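Local coordinates for protein putative leucoanthocyanidin reductase 1 (Vitis vinifera, PDB 3I6I) that reduces leucoanthocyanidins to flavan-3-ols such as catechin with NADPH as hydride donor, a step of flavonoid biosynthesis, at residues 115-120 / 154-159. Residues are numbered along the deposited sequence; the frame is centred on the assembly and turned at random.
With NDP (NADPH dihydro-nicotinamide-adenine-dinucleotide phosphate), chain B.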
loop_
_atom_site.group_PDB
_atom_site.type_symbol
_atom_site.label_atom_id
_atom_site.label_comp_id
_atom_site.label_asym_id
_atom_site.label_seq_id
_atom_site.Cartn_x
_atom_site.Cartn_y
_atom_site.Cartn_z
ATOM N N PHE A 115 -6.888 -7.884 -11.589
ATOM C CA PHE A 115 -5.715 -7.031 -11.521
ATOM C C PHE A 115 -5.840 -6.145 -10.296
ATOM O O PHE A 115 -6.872 -5.426 -10.119
ATOM C CB PHE A 115 -5.619 -6.138 -12.759
ATOM C CG PHE A 115 -4.440 -5.162 -12.757
ATOM C CD1 PHE A 115 -4.643 -3.872 -13.150
ATOM C CD2 PHE A 115 -3.140 -5.547 -12.352
ATOM C CE1 PHE A 115 -3.577 -2.944 -13.179
ATOM C CE2 PHE A 115 -2.094 -4.663 -12.347
ATOM C CZ PHE A 115 -2.291 -3.362 -12.787
ATOM N N LEU A 116 -4.792 -6.129 -9.489
ATOM C CA LEU A 116 -4.665 -5.120 -8.427
ATOM C C LEU A 116 -3.525 -4.146 -8.752
ATOM O O LEU A 116 -2.337 -4.518 -8.611
ATOM C CB LEU A 116 -4.387 -5.771 -7.052
ATOM C CG LEU A 116 -5.552 -6.456 -6.314
ATOM C CD1 LEU A 116 -6.190 -7.612 -7.161
ATOM C CD2 LEU A 116 -5.072 -7.027 -4.965
ATOM N N PRO A 117 -3.858 -2.935 -9.227
ATOM C CA PRO A 117 -2.756 -1.990 -9.490
ATOM C C PRO A 117 -2.127 -1.495 -8.212
ATOM O O PRO A 117 -2.625 -1.783 -7.110
ATOM C CB PRO A 117 -3.413 -0.858 -10.255
ATOM C CG PRO A 117 -4.878 -0.934 -9.806
ATOM C CD PRO A 117 -5.185 -2.339 -9.523
ATOM N N SER A 118 -1.045 -0.730 -8.376
ATOM C CA SER A 118 -0.242 -0.258 -7.262
ATOM C C SER A 118 -0.922 0.903 -6.588
ATOM O O SER A 118 -0.694 2.071 -6.914
ATOM C CB SER A 118 1.170 0.113 -7.686
ATOM O OG SER A 118 1.957 0.336 -6.531
ATOM N N GLU A 119 -1.816 0.526 -5.692
ATOM C CA GLU A 119 -2.650 1.445 -4.913
ATOM C C GLU A 119 -2.041 1.501 -3.486
ATOM O O GLU A 119 -1.028 2.172 -3.261
ATOM C CB GLU A 119 -4.121 0.963 -4.953
ATOM C CG GLU A 119 -4.800 1.110 -6.342
ATOM C CD GLU A 119 -5.375 2.485 -6.571
ATOM O OE1 GLU A 119 -5.652 3.197 -5.563
ATOM O OE2 GLU A 119 -5.543 2.882 -7.753
ATOM N N PHE A 120 -2.585 0.714 -2.555
ATOM C CA PHE A 120 -2.000 0.479 -1.239
ATOM C C PHE A 120 -1.862 1.718 -0.402
ATOM O O PHE A 120 -0.926 1.829 0.373
ATOM C CB PHE A 120 -0.674 -0.339 -1.326
ATOM C CG PHE A 120 -0.878 -1.672 -1.988
ATOM C CD1 PHE A 120 -0.603 -1.839 -3.320
ATOM C CD2 PHE A 120 -1.470 -2.743 -1.288
ATOM C CE1 PHE A 120 -0.856 -3.048 -3.958
ATOM C CE2 PHE A 120 -1.744 -3.951 -1.928
ATOM C CZ PHE A 120 -1.455 -4.109 -3.274
ATOM N N PHE A 154 -10.925 -5.699 -11.717
ATOM C CA PHE A 154 -9.971 -5.064 -10.829
ATOM C C PHE A 154 -10.389 -5.063 -9.365
ATOM O O PHE A 154 -11.577 -5.257 -8.993
ATOM C CB PHE A 154 -9.775 -3.620 -11.304
ATOM C CG PHE A 154 -11.002 -2.772 -11.186
ATOM C CD1 PHE A 154 -11.911 -2.643 -12.257
ATOM C CD2 PHE A 154 -11.314 -2.139 -9.994
ATOM C CE1 PHE A 154 -13.047 -1.860 -12.100
ATOM C CE2 PHE A 154 -12.457 -1.356 -9.874
ATOM C CZ PHE A 154 -13.311 -1.225 -10.907
ATOM N N THR A 155 -9.403 -4.819 -8.521
ATOM C CA THR A 155 -9.650 -4.534 -7.111
ATOM C C THR A 155 -8.626 -3.457 -6.696
ATOM O O THR A 155 -7.451 -3.614 -6.949
ATOM C CB THR A 155 -9.522 -5.807 -6.222
ATOM O OG1 THR A 155 -10.532 -6.774 -6.570
ATOM C CG2 THR A 155 -9.680 -5.472 -4.742
ATOM N N TYR A 156 -9.117 -2.394 -6.081
ATOM C CA TYR A 156 -8.275 -1.270 -5.616
ATOM C C TYR A 156 -8.115 -1.352 -4.106
ATOM O O TYR A 156 -9.116 -1.222 -3.377
ATOM C CB TYR A 156 -8.918 0.067 -5.994
ATOM C CG TYR A 156 -9.186 0.273 -7.472
ATOM C CD1 TYR A 156 -8.302 -0.202 -8.454
ATOM C CD2 TYR A 156 -10.302 1.025 -7.889
ATOM C CE1 TYR A 156 -8.546 0.014 -9.794
ATOM C CE2 TYR A 156 -10.537 1.275 -9.252
ATOM C CZ TYR A 156 -9.652 0.770 -10.196
ATOM O OH TYR A 156 -9.851 0.932 -11.568
ATOM N N ILE A 157 -6.886 -1.628 -3.653
ATOM C CA ILE A 157 -6.573 -1.800 -2.232
ATOM C C ILE A 157 -6.290 -0.448 -1.590
ATOM O O ILE A 157 -5.216 0.158 -1.816
ATOM C CB ILE A 157 -5.365 -2.775 -1.988
ATOM C CG1 ILE A 157 -5.608 -4.187 -2.502
ATOM C CG2 ILE A 157 -4.991 -2.814 -0.448
ATOM C CD1 ILE A 157 -6.821 -4.951 -1.820
ATOM N N CYS A 158 -7.232 0.049 -0.810
ATOM C CA CYS A 158 -7.097 1.378 -0.159
ATOM C C CYS A 158 -6.863 1.119 1.328
ATOM O O CYS A 158 -7.759 1.285 2.182
ATOM C CB CYS A 158 -8.314 2.280 -0.423
ATOM S SG CYS A 158 -8.694 2.498 -2.218
ATOM N N CYS A 159 -5.639 0.685 1.632
ATOM C CA CYS A 159 -5.335 0.176 2.944
ATOM C C CYS A 159 -4.899 1.208 3.999
ATOM O O CYS A 159 -4.548 0.827 5.139
ATOM C CB CYS A 159 -4.309 -0.948 2.883
ATOM S SG CYS A 159 -2.765 -0.405 2.099
HETATM P PA NDP B . 9.218 0.110 -3.527
HETATM O O1A NDP B . 10.053 1.172 -4.200
HETATM O O2A NDP B . 9.644 -0.355 -2.011
HETATM O O5B NDP B . 9.091 -1.267 -4.351
HETATM C C5B NDP B . 8.801 -1.235 -5.713
HETATM C C4B NDP B . 8.949 -2.574 -6.329
HETATM O O4B NDP B . 8.550 -2.320 -7.731
HETATM C C3B NDP B . 10.424 -3.050 -6.368
HETATM O O3B NDP B . 10.523 -4.495 -6.246
HETATM C C2B NDP B . 10.892 -2.613 -7.754
HETATM O O2B NDP B . 11.939 -3.472 -8.207
HETATM C C1B NDP B . 9.627 -2.904 -8.558
HETATM N N9A NDP B . 9.538 -2.269 -9.873
HETATM C C8A NDP B . 9.553 -0.956 -10.101
HETATM N N7A NDP B . 9.417 -0.742 -11.412
HETATM C C5A NDP B . 9.297 -1.927 -12.020
HETATM C C6A NDP B . 9.137 -2.316 -13.351
HETATM N N6A NDP B . 9.053 -1.402 -14.320
HETATM N N1A NDP B . 9.059 -3.630 -13.640
HETATM C C2A NDP B . 9.115 -4.540 -12.669
HETATM N N3A NDP B . 9.254 -4.208 -11.379
HETATM C C4A NDP B . 9.360 -2.903 -11.041
HETATM O O3 NDP B . 7.717 0.659 -3.441
HETATM P PN NDP B . 6.716 0.796 -2.155
HETATM O O1N NDP B . 6.427 -0.423 -1.364
HETATM O O2N NDP B . 7.260 2.068 -1.403
HETATM O O5D NDP B . 5.399 1.363 -2.960
HETATM C C5D NDP B . 4.453 0.444 -3.526
HETATM C C4D NDP B . 3.100 1.096 -3.562
HETATM O O4D NDP B . 2.721 1.181 -2.160
HETATM C C3D NDP B . 3.067 2.498 -4.117
HETATM O O3D NDP B . 1.821 2.691 -4.780
HETATM C C2D NDP B . 3.083 3.349 -2.860
HETATM O O2D NDP B . 2.351 4.528 -3.129
HETATM C C1D NDP B . 2.295 2.504 -1.862
HETATM N N1N NDP B . 2.729 2.617 -0.423
HETATM C C2N NDP B . 1.786 2.712 0.630
HETATM C C3N NDP B . 2.159 3.168 1.824
HETATM C C7N NDP B . 1.131 3.237 2.969
HETATM O O7N NDP B . -0.026 2.832 2.806
HETATM N N7N NDP B . 1.579 3.670 4.135
HETATM C C4N NDP B . 3.615 3.608 2.045
HETATM C C5N NDP B . 4.552 2.918 1.060
HETATM C C6N NDP B . 4.088 2.402 -0.070
HETATM P P2B NDP B . 13.477 -2.822 -8.386
HETATM O O1X NDP B . 14.032 -2.484 -7.050
HETATM O O2X NDP B . 14.244 -3.939 -9.218
HETATM O O3X NDP B . 13.310 -1.546 -9.307
HETATM O O HOH W 1 -5.061 -2.411 -5.899
#
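In the Rossmann fold of this reductase, segment 115-120, the end of strand 114-116 and the NADPH-binding loop after it, runs the same way as segment 154-159, their overall directions 15° apart. Two direct backbone hydrogen bonds join them: T155 N to F115 O (3.1 Å), then F120 N to I157 O (2.8 Å), the latter nearly in line with the I157 carbonyl although bent at the donor (N-H...O 132°). Between them, where the backbones do not pair directly, a water donates to P117 O (2.8 Å) and T155 O (2.9 Å) and accepts from I157 N (3.0 Å). I157 CB sits off-centre over the F120 ring, 4.2 Å from its centroid in a CH-pi contact, while CG2 meets ring atom CD2. L116 CG lies anti to its carbonyl carbon (chi1 -76°), which brings CD2 to 3.8 Å from I157 CG1 and CD1 against T155 CB. With an alanine here, I157 CG1 and T155 CB would probably lose these methyl neighbours, opening a gap beside I157. P117 CG meets the Y156 ring at its edge. Cofactor O3D donates to S118 OG (2.9 Å), whose own proton goes to V91 O, a second-shell acceptor fixing the hydroxyl's rotation, consistent with a loop held to present S118 OG to the nicotinamide ribose.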